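PDB 6WT8: STING-associated CdnE c-di-GMP synthase from Flavobacteriaceae, which synthesises the cyclic dinucleotide c-di-GMP, probably from GTP, as the CD-NTase of a STING-containing CBASS anti-phage defence system. Local coordinates for residues 15-20 / 57-62; 67-72 / 186-191; 97-102 / 259-264. All coordinates share one frame; numbering follows the deposited sequence.

Contact 1 (15-20 / 57-62)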
ATOM      1  N   ARG A  15     -12.896  -4.896 -13.728  1.00 17.71           N
ATOM      2  CA  ARG A  15     -12.352  -4.184 -12.573  1.00 18.35           C
ATOM      3  C   ARG A  15     -11.291  -3.175 -12.962  1.00 17.22           C
ATOM      4  O   ARG A  15     -11.134  -2.143 -12.295  1.00 18.68           O
ATOM      5  CB  ARG A  15     -11.717  -5.207 -11.606  1.00 18.56           C
ATOM      6  CG  ARG A  15     -12.725  -6.113 -10.947  1.00 18.51           C
ATOM      7  CD  ARG A  15     -12.104  -7.004  -9.864  1.00 19.86           C
ATOM      8  NE  ARG A  15     -11.010  -7.874 -10.294  1.00 19.54           N
ATOM      9  CZ  ARG A  15     -11.100  -9.200 -10.433  1.00 18.42           C
ATOM     10  NH1 ARG A  15     -12.286  -9.834 -10.309  1.00 20.40           N
ATOM     11  NH2 ARG A  15     -10.028  -9.898 -10.712  1.00 17.60           N
ATOM     12  N   SER A  16     -10.525  -3.483 -14.000  1.00 16.30           N
ATOM     13  CA  SER A  16      -9.254  -2.834 -14.277  1.00 16.83           C
ATOM     14  C   SER A  16      -9.255  -1.961 -15.520  1.00 19.80           C
ATOM     15  O   SER A  16      -8.585  -0.932 -15.550  1.00 18.49           O
ATOM     16  CB  SER A  16      -8.150  -3.884 -14.471  1.00 18.88           C
ATOM     17  OG  SER A  16      -7.867  -4.586 -13.278  1.00 20.17           O
ATOM     18  N   ASN A  17      -9.912  -2.394 -16.588  1.00 17.64           N
ATOM     19  CA  ASN A  17      -9.747  -1.691 -17.863  1.00 17.50           C
ATOM     20  C   ASN A  17     -10.937  -2.047 -18.741  1.00 16.20           C
ATOM     21  O   ASN A  17     -10.766  -2.682 -19.814  1.00 18.61           O
ATOM     22  CB  ASN A  17      -8.414  -2.110 -18.499  1.00 17.54           C
ATOM     23  CG  ASN A  17      -8.121  -1.370 -19.800  1.00 19.66           C
ATOM     24  OD1 ASN A  17      -8.696  -0.314 -20.071  1.00 21.26           O
ATOM     25  ND2 ASN A  17      -7.232  -1.924 -20.604  1.00 19.46           N
ATOM     26  N   PRO A  18     -12.151  -1.642 -18.355  1.00 18.05           N
ATOM     27  CA  PRO A  18     -13.330  -2.099 -19.099  1.00 19.49           C
ATOM     28  C   PRO A  18     -13.382  -1.591 -20.519  1.00 20.82           C
ATOM     29  O   PRO A  18     -14.046  -2.220 -21.346  1.00 23.66           O
ATOM     30  CB  PRO A  18     -14.513  -1.554 -18.272  1.00 21.26           C
ATOM     31  CG  PRO A  18     -13.925  -0.419 -17.486  1.00 19.74           C
ATOM     32  CD  PRO A  18     -12.535  -0.904 -17.138  1.00 19.56           C
ATOM     33  N   ASP A  19     -12.752  -0.460 -20.821  1.00 21.25           N
ATOM     34  CA  ASP A  19     -12.788   0.073 -22.181  1.00 21.00           C
ATOM     35  C   ASP A  19     -11.627  -0.394 -23.025  1.00 22.44           C
ATOM     36  O   ASP A  19     -11.532   0.005 -24.198  1.00 21.93           O
ATOM     37  CB  ASP A  19     -12.787   1.579 -22.134  1.00 22.85           C
ATOM     38  CG  ASP A  19     -14.082   2.126 -21.563  1.00 29.33           C
ATOM     39  OD1 ASP A  19     -15.145   1.511 -21.835  1.00 34.23           O
ATOM     40  OD2 ASP A  19     -14.009   3.132 -20.830  1.00 35.08           O
ATOM     41  N   LEU A  20     -10.769  -1.255 -22.468  1.00 19.84           N
ATOM     42  CA  LEU A  20      -9.686  -1.889 -23.234  1.00 21.42           C
ATOM     43  C   LEU A  20      -8.750  -0.851 -23.853  1.00 19.94           C
ATOM     44  O   LEU A  20      -8.358  -0.937 -25.030  1.00 21.63           O
ATOM     45  CB  LEU A  20     -10.228  -2.856 -24.297  1.00 20.11           C
ATOM     46  CG  LEU A  20     -11.155  -3.949 -23.760  1.00 21.94           C
ATOM     47  CD1 LEU A  20     -11.552  -4.954 -24.868  1.00 25.58           C
ATOM     48  CD2 LEU A  20     -10.491  -4.662 -22.595  1.00 24.95           C
ATOM     49  N   GLY A  57      -2.631  -4.399 -13.712  1.00 14.91           N
ATOM     50  CA  GLY A  57      -3.432  -3.507 -12.883  1.00 15.56           C
ATOM     51  C   GLY A  57      -4.375  -2.580 -13.652  1.00 16.32           C
ATOM     52  O   GLY A  57      -4.885  -2.883 -14.746  1.00 15.32           O
ATOM     53  N   VAL A  58      -4.663  -1.439 -13.026  1.00 13.98           N
ATOM     54  CA  VAL A  58      -5.745  -0.543 -13.422  1.00 13.58           C
ATOM     55  C   VAL A  58      -5.277   0.416 -14.511  1.00 17.32           C
ATOM     56  O   VAL A  58      -4.140   0.927 -14.484  1.00 17.41           O
ATOM     57  CB  VAL A  58      -6.223   0.208 -12.150  1.00 16.22           C
ATOM     58  CG1 VAL A  58      -7.175   1.337 -12.451  1.00 18.45           C
ATOM     59  CG2 VAL A  58      -6.891  -0.814 -11.156  1.00 17.24           C
ATOM     60  N   ALA A  59      -6.182   0.693 -15.449  1.00 16.67           N
ATOM     61  CA  ALA A  59      -5.891   1.677 -16.492  1.00 15.32           C
ATOM     62  C   ALA A  59      -5.511   3.033 -15.872  1.00 16.63           C
ATOM     63  O   ALA A  59      -6.103   3.478 -14.859  1.00 17.64           O
ATOM     64  CB  ALA A  59      -7.091   1.829 -17.440  1.00 17.93           C
ATOM     65  N   PRO A  60      -4.535   3.723 -16.470  1.00 17.90           N
ATOM     66  CA  PRO A  60      -3.958   4.927 -15.841  1.00 21.09           C
ATOM     67  C   PRO A  60      -4.929   6.074 -15.678  1.00 19.42           C
ATOM     68  O   PRO A  60      -4.723   6.885 -14.746  1.00 19.61           O
ATOM     69  CB  PRO A  60      -2.815   5.311 -16.785  1.00 21.08           C
ATOM     70  CG  PRO A  60      -3.012   4.503 -18.047  1.00 27.30           C
ATOM     71  CD  PRO A  60      -3.755   3.257 -17.631  1.00 20.86           C
ATOM     72  N   SER A  61      -5.982   6.182 -16.482  1.00 19.40           N
ATOM     73  CA  SER A  61      -6.870   7.329 -16.319  1.00 19.89           C
ATOM     74  C   SER A  61      -7.543   7.318 -14.956  1.00 21.79           C
ATOM     75  O   SER A  61      -7.772   8.384 -14.387  1.00 20.91           O
ATOM     76  CB  SER A  61      -7.908   7.367 -17.447  1.00 24.46           C
ATOM     77  OG  SER A  61      -8.893   6.344 -17.233  1.00 25.82           O
ATOM     78  N   TYR A  62      -7.861   6.126 -14.414  1.00 19.00           N
ATOM     79  CA  TYR A  62      -8.562   6.076 -13.134  1.00 19.54           C
ATOM     80  C   TYR A  62      -7.665   6.589 -12.027  1.00 20.20           C
ATOM     81  O   TYR A  62      -8.073   7.389 -11.164  1.00 18.30           O
ATOM     82  CB  TYR A  62      -8.986   4.627 -12.839  1.00 16.29           C
ATOM     83  CG  TYR A  62      -9.980   4.089 -13.842  1.00 17.81           C
ATOM     84  CD1 TYR A  62     -11.287   4.525 -13.859  1.00 19.62           C
ATOM     85  CD2 TYR A  62      -9.594   3.144 -14.770  1.00 19.93           C
ATOM     86  CE1 TYR A  62     -12.196   4.038 -14.815  1.00 23.34           C
ATOM     87  CE2 TYR A  62     -10.497   2.628 -15.695  1.00 21.99           C
ATOM     88  CZ  TYR A  62     -11.783   3.067 -15.723  1.00 24.78           C
ATOM     89  OH  TYR A  62     -12.625   2.522 -16.709  1.00 26.97           O
TER
HETATM   90  O   HOH W   1     -11.239   3.819 -19.328  1.00 41.93           O

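Contact 2 (67-72 / 186-191)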
ATOM      1  N   LYS A  67      -5.959  11.146  -8.309  1.00 15.34           N
ATOM      2  CA  LYS A  67      -4.983  12.076  -7.764  1.00 14.26           C
ATOM      3  C   LYS A  67      -5.363  13.518  -8.070  1.00 16.55           C
ATOM      4  O   LYS A  67      -5.153  14.422  -7.234  1.00 15.93           O
ATOM      5  CB  LYS A  67      -3.584  11.757  -8.333  1.00 16.03           C
ATOM      6  CG  LYS A  67      -2.993  10.397  -7.860  1.00 17.83           C
ATOM      7  CD  LYS A  67      -1.683  10.091  -8.595  1.00 18.80           C
ATOM      8  CE  LYS A  67      -1.196   8.702  -8.204  1.00 20.13           C
ATOM      9  NZ  LYS A  67       0.056   8.441  -9.048  1.00 22.68           N
ATOM     10  N   VAL A  68      -5.923  13.765  -9.263  1.00 16.50           N
ATOM     11  CA  VAL A  68      -6.395  15.112  -9.603  1.00 16.98           C
ATOM     12  C   VAL A  68      -7.533  15.523  -8.690  1.00 20.21           C
ATOM     13  O   VAL A  68      -7.552  16.657  -8.163  1.00 17.91           O
ATOM     14  CB  VAL A  68      -6.847  15.169 -11.070  1.00 19.13           C
ATOM     15  CG1 VAL A  68      -7.586  16.528 -11.363  1.00 24.04           C
ATOM     16  CG2 VAL A  68      -5.665  15.017 -11.994  1.00 17.77           C
ATOM     17  N   ALA A  69      -8.487  14.606  -8.451  1.00 17.69           N
ATOM     18  CA  ALA A  69      -9.591  14.920  -7.546  1.00 16.12           C
ATOM     19  C   ALA A  69      -9.067  15.273  -6.156  1.00 17.30           C
ATOM     20  O   ALA A  69      -9.509  16.242  -5.536  1.00 16.69           O
ATOM     21  CB  ALA A  69     -10.592  13.761  -7.454  1.00 18.15           C
ATOM     22  N   ALA A  70      -8.126  14.490  -5.645  1.00 15.84           N
ATOM     23  CA  ALA A  70      -7.570  14.791  -4.317  1.00 12.49           C
ATOM     24  C   ALA A  70      -6.800  16.114  -4.326  1.00 16.17           C
ATOM     25  O   ALA A  70      -6.875  16.883  -3.346  1.00 15.06           O
ATOM     26  CB  ALA A  70      -6.648  13.651  -3.862  1.00 14.39           C
ATOM     27  N   ASN A  71      -6.132  16.442  -5.436  1.00 13.90           N
ATOM     28  CA  ASN A  71      -5.478  17.760  -5.516  1.00 15.32           C
ATOM     29  C   ASN A  71      -6.496  18.906  -5.446  1.00 16.86           C
ATOM     30  O   ASN A  71      -6.218  19.965  -4.842  1.00 17.44           O
ATOM     31  CB  ASN A  71      -4.679  17.901  -6.819  1.00 15.01           C
ATOM     32  CG  ASN A  71      -3.408  17.052  -6.833  1.00 19.59           C
ATOM     33  OD1 ASN A  71      -2.946  16.569  -5.809  1.00 20.46           O
ATOM     34  ND2 ASN A  71      -2.825  16.873  -8.030  1.00 22.09           N
ATOM     35  N   LYS A  72      -7.651  18.748  -6.100  1.00 15.09           N
ATOM     36  CA  LYS A  72      -8.688  19.781  -6.037  1.00 16.93           C
ATOM     37  C   LYS A  72      -9.187  19.956  -4.609  1.00 17.85           C
ATOM     38  O   LYS A  72      -9.370  21.096  -4.138  1.00 18.02           O
ATOM     39  CB  LYS A  72      -9.853  19.452  -6.964  1.00 17.95           C
ATOM     40  CG  LYS A  72      -9.390  19.508  -8.399  1.00 24.38           C
ATOM     41  CD  LYS A  72     -10.537  19.406  -9.349  1.00 31.17           C
ATOM     42  CE  LYS A  72     -10.017  19.622 -10.791  1.00 30.94           C
ATOM     43  NZ  LYS A  72     -11.160  19.762 -11.769  1.00 38.18           N
ATOM     44  N   VAL A 186     -15.666  12.867   0.468  1.00 15.95           N
ATOM     45  CA  VAL A 186     -16.039  13.948  -0.438  1.00 18.53           C
ATOM     46  C   VAL A 186     -16.338  13.388  -1.811  1.00 19.65           C
ATOM     47  O   VAL A 186     -15.502  12.680  -2.378  1.00 18.98           O
ATOM     48  CB  VAL A 186     -14.916  14.983  -0.546  1.00 19.00           C
ATOM     49  CG1 VAL A 186     -15.357  16.124  -1.444  1.00 21.72           C
ATOM     50  CG2 VAL A 186     -14.546  15.453   0.858  1.00 17.99           C
ATOM     51  N   LYS A 187     -17.475  13.766  -2.383  1.00 20.52           N
ATOM     52  CA  LYS A 187     -17.751  13.412  -3.780  1.00 20.02           C
ATOM     53  C   LYS A 187     -17.281  14.576  -4.641  1.00 17.88           C
ATOM     54  O   LYS A 187     -17.956  15.610  -4.736  1.00 20.61           O
ATOM     55  CB  LYS A 187     -19.228  13.102  -3.968  1.00 22.45           C
ATOM     56  CG  LYS A 187     -19.621  11.794  -3.289  1.00 28.10           C
ATOM     57  CD  LYS A 187     -21.016  11.359  -3.740  1.00 35.14           C
ATOM     58  CE  LYS A 187     -21.044  10.990  -5.209  1.00 33.94           C
ATOM     59  NZ  LYS A 187     -20.362   9.672  -5.404  1.00 40.60           N
ATOM     60  N   VAL A 188     -16.103  14.419  -5.264  1.00 18.82           N
ATOM     61  CA  VAL A 188     -15.604  15.428  -6.199  1.00 20.25           C
ATOM     62  C   VAL A 188     -16.314  15.243  -7.532  1.00 21.96           C
ATOM     63  O   VAL A 188     -16.565  14.117  -7.948  1.00 24.19           O
ATOM     64  CB  VAL A 188     -14.077  15.302  -6.304  1.00 21.40           C
ATOM     65  CG1 VAL A 188     -13.458  16.390  -7.211  1.00 22.70           C
ATOM     66  CG2 VAL A 188     -13.424  15.333  -4.921  1.00 17.53           C
ATOM     67  N   THR A 189     -16.655  16.333  -8.218  1.00 27.36           N
ATOM     68  CA  THR A 189     -17.447  16.161  -9.434  1.00 32.96           C
ATOM     69  C   THR A 189     -16.652  16.287 -10.713  1.00 28.85           C
ATOM     70  O   THR A 189     -17.098  15.760 -11.735  1.00 34.43           O
ATOM     71  CB  THR A 189     -18.613  17.156  -9.504  1.00 35.74           C
ATOM     72  OG1 THR A 189     -18.101  18.494  -9.415  1.00 41.08           O
ATOM     73  CG2 THR A 189     -19.626  16.846  -8.407  1.00 34.38           C
ATOM     74  N   GLU A 190     -15.519  16.984 -10.700  1.00 27.08           N
ATOM     75  CA  GLU A 190     -14.657  17.088 -11.876  1.00 39.59           C
ATOM     76  C   GLU A 190     -13.214  16.935 -11.418  1.00 30.48           C
ATOM     77  O   GLU A 190     -12.628  17.855 -10.826  1.00 28.53           O
ATOM     78  CB  GLU A 190     -14.867  18.402 -12.625  1.00 43.63           C
ATOM     79  CG  GLU A 190     -15.974  18.327 -13.648  1.00 56.63           C
ATOM     80  CD  GLU A 190     -16.619  19.676 -13.912  1.00 69.22           C
ATOM     81  OE1 GLU A 190     -17.873  19.740 -13.910  1.00 71.24           O
ATOM     82  OE2 GLU A 190     -15.876  20.666 -14.117  1.00 70.08           O
ATOM     83  N   PRO A 191     -12.615  15.761 -11.625  1.00 26.29           N
ATOM     84  CA  PRO A 191     -13.191  14.542 -12.175  1.00 29.56           C
ATOM     85  C   PRO A 191     -14.031  13.844 -11.123  1.00 26.21           C
ATOM     86  O   PRO A 191     -13.849  14.133  -9.950  1.00 24.50           O
ATOM     87  CB  PRO A 191     -11.964  13.717 -12.557  1.00 26.63           C
ATOM     88  CG  PRO A 191     -10.890  14.162 -11.614  1.00 27.21           C
ATOM     89  CD  PRO A 191     -11.180  15.633 -11.314  1.00 24.69           C
TER

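Contact 3 (97-102 / 259-264)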
ATOM      1  N   THR A  97      -0.589  -0.159  -6.826  1.00 13.39           N
ATOM      2  CA  THR A  97      -0.782  -1.588  -6.604  1.00 14.34           C
ATOM      3  C   THR A  97      -2.231  -1.918  -6.314  1.00 14.09           C
ATOM      4  O   THR A  97      -2.538  -3.041  -5.914  1.00 13.96           O
ATOM      5  CB  THR A  97       0.130  -2.107  -5.494  1.00 13.05           C
ATOM      6  OG1 THR A  97      -0.051  -1.293  -4.324  1.00 14.38           O
ATOM      7  CG2 THR A  97       1.591  -2.055  -5.999  1.00 16.29           C
ATOM      8  N   HIS A  98      -3.134  -0.963  -6.519  1.00 13.85           N
ATOM      9  CA  HIS A  98      -4.545  -1.290  -6.438  1.00 14.91           C
ATOM     10  C   HIS A  98      -4.968  -2.121  -7.653  1.00 14.00           C
ATOM     11  O   HIS A  98      -4.333  -2.111  -8.703  1.00 14.38           O
ATOM     12  CB  HIS A  98      -5.399  -0.011  -6.348  1.00 13.22           C
ATOM     13  CG  HIS A  98      -5.205   0.940  -7.497  1.00 12.94           C
ATOM     14  ND1 HIS A  98      -3.975   1.420  -7.852  1.00 14.12           N
ATOM     15  CD2 HIS A  98      -6.103   1.555  -8.314  1.00 13.91           C
ATOM     16  CE1 HIS A  98      -4.099   2.252  -8.874  1.00 15.33           C
ATOM     17  NE2 HIS A  98      -5.383   2.384  -9.142  1.00 15.13           N
ATOM     18  N   ILE A  99      -6.090  -2.844  -7.514  1.00 13.66           N
ATOM     19  CA  ILE A  99      -6.611  -3.664  -8.606  1.00 13.18           C
ATOM     20  C   ILE A  99      -8.059  -3.339  -8.944  1.00 13.93           C
ATOM     21  O   ILE A  99      -8.647  -3.997  -9.833  1.00 15.74           O
ATOM     22  CB  ILE A  99      -6.470  -5.180  -8.326  1.00 15.30           C
ATOM     23  CG1 ILE A  99      -7.220  -5.567  -7.086  1.00 14.54           C
ATOM     24  CG2 ILE A  99      -4.983  -5.546  -8.182  1.00 15.29           C
ATOM     25  CD1 ILE A  99      -7.644  -7.094  -7.066  1.00 17.50           C
ATOM     26  N   LEU A 100      -8.651  -2.335  -8.293  1.00 13.54           N
ATOM     27  CA  LEU A 100     -10.005  -1.899  -8.654  1.00 15.59           C
ATOM     28  C   LEU A 100      -9.968  -0.468  -9.167  1.00 14.92           C
ATOM     29  O   LEU A 100      -9.400   0.409  -8.506  1.00 16.43           O
ATOM     30  CB  LEU A 100     -10.977  -1.976  -7.460  1.00 15.08           C
ATOM     31  CG  LEU A 100     -11.010  -3.268  -6.654  1.00 19.54           C
ATOM     32  CD1 LEU A 100     -12.002  -3.190  -5.471  1.00 22.35           C
ATOM     33  CD2 LEU A 100     -11.325  -4.437  -7.539  1.00 22.66           C
ATOM     34  N   LYS A 101     -10.643  -0.221 -10.305  1.00 16.61           N
ATOM     35  CA  LYS A 101     -10.658   1.135 -10.840  1.00 15.68           C
ATOM     36  C   LYS A 101     -11.297   2.129  -9.875  1.00 16.42           C
ATOM     37  O   LYS A 101     -11.025   3.315 -10.018  1.00 19.21           O
ATOM     38  CB  LYS A 101     -11.427   1.168 -12.180  1.00 18.15           C
ATOM     39  CG  LYS A 101     -12.891   0.691 -12.094  1.00 17.00           C
ATOM     40  CD  LYS A 101     -13.472   0.424 -13.516  1.00 18.69           C
ATOM     41  CE  LYS A 101     -14.980   0.130 -13.395  1.00 22.64           C
ATOM     42  NZ  LYS A 101     -15.307  -1.135 -12.717  1.00 24.40           N
ATOM     43  N   GLU A 102     -12.140   1.667  -8.939  1.00 15.92           N
ATOM     44  CA  GLU A 102     -12.770   2.573  -7.972  1.00 16.57           C
ATOM     45  C   GLU A 102     -11.899   2.898  -6.769  1.00 14.84           C
ATOM     46  O   GLU A 102     -12.293   3.733  -5.946  1.00 16.90           O
ATOM     47  CB  GLU A 102     -14.096   1.986  -7.460  1.00 19.43           C
ATOM     48  CG  GLU A 102     -15.120   1.671  -8.556  1.00 25.39           C
ATOM     49  CD  GLU A 102     -14.954   0.306  -9.238  1.00 30.69           C
ATOM     50  OE1 GLU A 102     -14.097  -0.533  -8.822  1.00 23.71           O
ATOM     51  OE2 GLU A 102     -15.751   0.079 -10.205  1.00 26.18           O
ATOM     52  N   PHE A 259      -0.833  -9.279  -9.153  1.00 11.64           N
ATOM     53  CA  PHE A 259      -1.249 -10.641  -9.500  1.00 13.04           C
ATOM     54  C   PHE A 259      -1.823 -11.353  -8.299  1.00 11.95           C
ATOM     55  O   PHE A 259      -2.921 -11.898  -8.374  1.00 12.28           O
ATOM     56  CB  PHE A 259      -0.036 -11.400 -10.046  1.00 12.32           C
ATOM     57  CG  PHE A 259      -0.294 -12.832 -10.397  1.00 13.13           C
ATOM     58  CD1 PHE A 259      -1.129 -13.161 -11.417  1.00 14.23           C
ATOM     59  CD2 PHE A 259       0.394 -13.813  -9.777  1.00 17.02           C
ATOM     60  CE1 PHE A 259      -1.369 -14.518 -11.761  1.00 14.57           C
ATOM     61  CE2 PHE A 259       0.175 -15.151 -10.112  1.00 22.49           C
ATOM     62  CZ  PHE A 259      -0.682 -15.491 -11.134  1.00 18.30           C
ATOM     63  N   LEU A 260      -1.105 -11.351  -7.163  1.00 11.54           N
ATOM     64  CA  LEU A 260      -1.637 -12.105  -6.010  1.00 12.04           C
ATOM     65  C   LEU A 260      -2.950 -11.499  -5.509  1.00 12.96           C
ATOM     66  O   LEU A 260      -3.854 -12.219  -5.068  1.00 13.97           O
ATOM     67  CB  LEU A 260      -0.616 -12.148  -4.860  1.00 16.60           C
ATOM     68  CG  LEU A 260       0.526 -13.136  -4.857  1.00 24.87           C
ATOM     69  CD1 LEU A 260       1.062 -13.171  -3.379  1.00 21.65           C
ATOM     70  CD2 LEU A 260       0.074 -14.537  -5.298  1.00 24.32           C
ATOM     71  N   LYS A 261      -3.073 -10.158  -5.538  1.00 11.67           N
ATOM     72  CA  LYS A 261      -4.333  -9.521  -5.138  1.00 12.78           C
ATOM     73  C   LYS A 261      -5.477  -9.967  -6.038  1.00 11.48           C
ATOM     74  O   LYS A 261      -6.579 -10.261  -5.551  1.00 13.92           O
ATOM     75  CB  LYS A 261      -4.189  -7.999  -5.167  1.00 12.18           C
ATOM     76  CG  LYS A 261      -3.386  -7.421  -4.018  1.00 13.75           C
ATOM     77  CD  LYS A 261      -3.456  -5.897  -4.141  1.00 19.00           C
ATOM     78  CE  LYS A 261      -2.638  -5.208  -3.139  1.00 22.34           C
ATOM     79  NZ  LYS A 261      -3.092  -3.746  -3.210  1.00 17.18           N
ATOM     80  N   ASN A 262      -5.229 -10.079  -7.343  1.00 12.02           N
ATOM     81  CA  ASN A 262      -6.276 -10.534  -8.253  1.00 12.55           C
ATOM     82  C   ASN A 262      -6.623 -11.988  -7.979  1.00 15.60           C
ATOM     83  O   ASN A 262      -7.799 -12.362  -8.039  1.00 14.59           O
ATOM     84  CB  ASN A 262      -5.807 -10.359  -9.720  1.00 13.26           C
ATOM     85  CG  ASN A 262      -6.189  -8.964 -10.276  1.00 13.30           C
ATOM     86  OD1 ASN A 262      -7.376  -8.642 -10.336  1.00 15.72           O
ATOM     87  ND2 ASN A 262      -5.207  -8.130 -10.632  1.00 14.10           N
ATOM     88  N   ILE A 263      -5.611 -12.846  -7.796  1.00 12.93           N
ATOM     89  CA  ILE A 263      -5.901 -14.258  -7.496  1.00 12.18           C
ATOM     90  C   ILE A 263      -6.738 -14.355  -6.229  1.00 14.31           C
ATOM     91  O   ILE A 263      -7.714 -15.103  -6.171  1.00 15.29           O
ATOM     92  CB  ILE A 263      -4.600 -15.064  -7.336  1.00 16.16           C
ATOM     93  CG1 ILE A 263      -3.797 -15.095  -8.631  1.00 16.43           C
ATOM     94  CG2 ILE A 263      -4.852 -16.496  -6.825  1.00 16.68           C
ATOM     95  CD1 ILE A 263      -4.539 -15.389  -9.848  1.00 23.40           C
ATOM     96  N   LYS A 264      -6.372 -13.588  -5.191  1.00 14.71           N
ATOM     97  CA  LYS A 264      -7.161 -13.667  -3.958  1.00 14.08           C
ATOM     98  C   LYS A 264      -8.614 -13.226  -4.190  1.00 12.47           C
ATOM     99  O   LYS A 264      -9.587 -13.835  -3.667  1.00 16.30           O
ATOM    100  CB  LYS A 264      -6.507 -12.799  -2.867  1.00 13.58           C
ATOM    101  CG  LYS A 264      -7.117 -13.139  -1.491  1.00 15.03           C
ATOM    102  CD  LYS A 264      -6.276 -12.497  -0.347  1.00 18.21           C
ATOM    103  CE  LYS A 264      -6.455 -10.976  -0.306  1.00 19.59           C
ATOM    104  NZ  LYS A 264      -7.714 -10.564   0.457  1.00 20.38           N
TER
HETATM  105  O   HOH W   2      -0.776  -2.723  -2.184  1.00 21.11           O
HETATM  106  O   HOH W   3      -8.712  -6.430 -11.242  1.00 17.57           O

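Contact 1 (15-20 / 57-62)
Pro18 meets the Tyr62 ring at its hydroxyl end: CG of Pro18 lies 3.3 Å from Tyr62 OH, while CD of the same pyrrolidine approaches the ring obliquely. Ser16 O also comes to the ring at a slant, beside CE2. One face of the phenol carries Ser61 OG from its own helix, set toward the rim, and the Tyr62 side chain also touches Lys101. With CG beside its backbone N (chi1 -64°), Tyr62 reaches from the first turn of helix 60-81 to the turn at 17-20. There its hydroxyl is hydrogen-bonded to a water, 3.2 Å from Tyr62 OH, and the same water donates to Asp19 OD2.

The direct polar link is made by backbone. Ala59 N gives a nearly straight bond (170° at the hydrogen) to Ser16 O at 2.9 Å, and Val58 CA adds a CA-H...O contact to that oxygen. Ala59 CB sits 3.8 Å from Asn17 OD1; ND2 of the same amide is bonded to Val21 O. Ser16 CB rests on Gly57 O at 3.4 Å.

Helix 5-16 thus ends against the link between helices 46-56 and 60-81. Because the main-chain bond needs only a carbonyl and an amide, the one direct hydrogen bond does not depend on side-chain identity, whereas the proline-tyrosine contact and the water-bridged carboxylate do.

Contact 2 (67-72 / 186-191)
Apolar contacts join Val68 and Ala69 to Val188 and Pro191. Val68 touches with its CG1 branch, which stands anti to the backbone N (chi1 170°) and meets the proline ring at CD, 3.7 Å away; the two side chains run at a slant to one another. Pro191 CG reaches past this valine to the helix backbone, 4.0 Å from Ala69 N. The Ala69 methyl has two apolar neighbours, Val188 CG1 at 3.9 Å and Pro191 CG at 4.2 Å. The small side chain is consistent with the close approach of the loop after the strand, with the CA atoms of Ala69 and Pro191 5.9 Å apart.

Helix 60-81 here packs on the mixed sheet of the nucleotidyltransferase core, where strand 184-189 turns back antiparallel into strand 192-204. Arg193 and Ile195 of the latter strand also touch Ala69, and Val73, one turn farther along the helix, touches Val188. The peptide bond before Pro191 is cis, placing a sharp bend in the connection between the two strands just where Pro191 meets the helix.

The polar contact lies at the more exposed side. Lys72 is extended beyond CG and brings NZ to Glu190 O at 2.6 Å. The ammonium group stands above the carbonyl plane, about 50° out of it. The carbonyl also runs beside the end of the aliphatic chain, with Lys72 CD 3.0 Å from Glu190 O. Glu190 turns its carboxylate elsewhere: OE2 remains 5.3 Å from Lys72 NZ, so the opposite charges may attract at a distance, but there is no salt bridge.

Contact 3 (97-102 / 259-264)
Lys261 and Asn262 receive Ile99 in a buried contact between the loop that connects strands 85-90 and 106-112 and one side of helix 253-266. The isoleucine branches divide the work. CG2 stands 3.6 Å from Asn262 ND2, and CD1 lies at the same distance from Asn262 OD1, so both ends of the carboxamide border the hydrocarbon. CD1 also approaches Lys261 O, while CG2 meets Lys261 CB at 4.0 Å. The chi1 of 60° sets CG1 between the backbone N and carbonyl carbon of Ile99, turning its CD1 end to the helix.

The Asn262 amide is held by polar partners beyond Ile99. ND2 donates to Ser54 O, and OD1 accepts from Arg15 NH2 and from a water. That water, 2.7 Å from Asn262 OD1, also donates to Ile99 O. The loop runs between strands of the CD-NTase catalytic core, and helix 253-266 belongs to the C-terminal helical part, so the contact spans the two portions of the fold. On the core side, His98 NE2 is hydrogen-bonded to Thr63 OG1.

The extended Lys261 chain reaches obliquely to the loop and places NZ 2.8 Å from Thr97 O, above the carbonyl plane by 53°. NZ also donates to a water at 2.7 Å that is bonded to Thr97 OG1, giving the lysine a direct and a bridged grip on one residue. With an alanine in place of Lys261, Thr97 O and the bridging water would probably lose their ammonium partner, and a gap would be likely to open beside the loop. Thr97 OG1 has a further bond to Thr95 OG1.

Overall arrangement
Contacts 1 and 2 both use helix 60-81: its start meets the end of helix 5-16, and the stretch that follows packs on strand 184-189, their centres about 18 Å apart. Contact 3 lies about 11 Å from contact 1, centre to centre, and touches it: Arg15 O accepts from Lys101 N, the Arg15 side chain packs on Leu100, and Val58 packs on Ile99. Contacts 2 and 3 are about 22 Å apart between centres. Along the chain contact 1 closes first, whereas the segments of 2 and 3 alternate, so the three contacts join the N-terminal helices, the sheet of the core and the C-terminal helices.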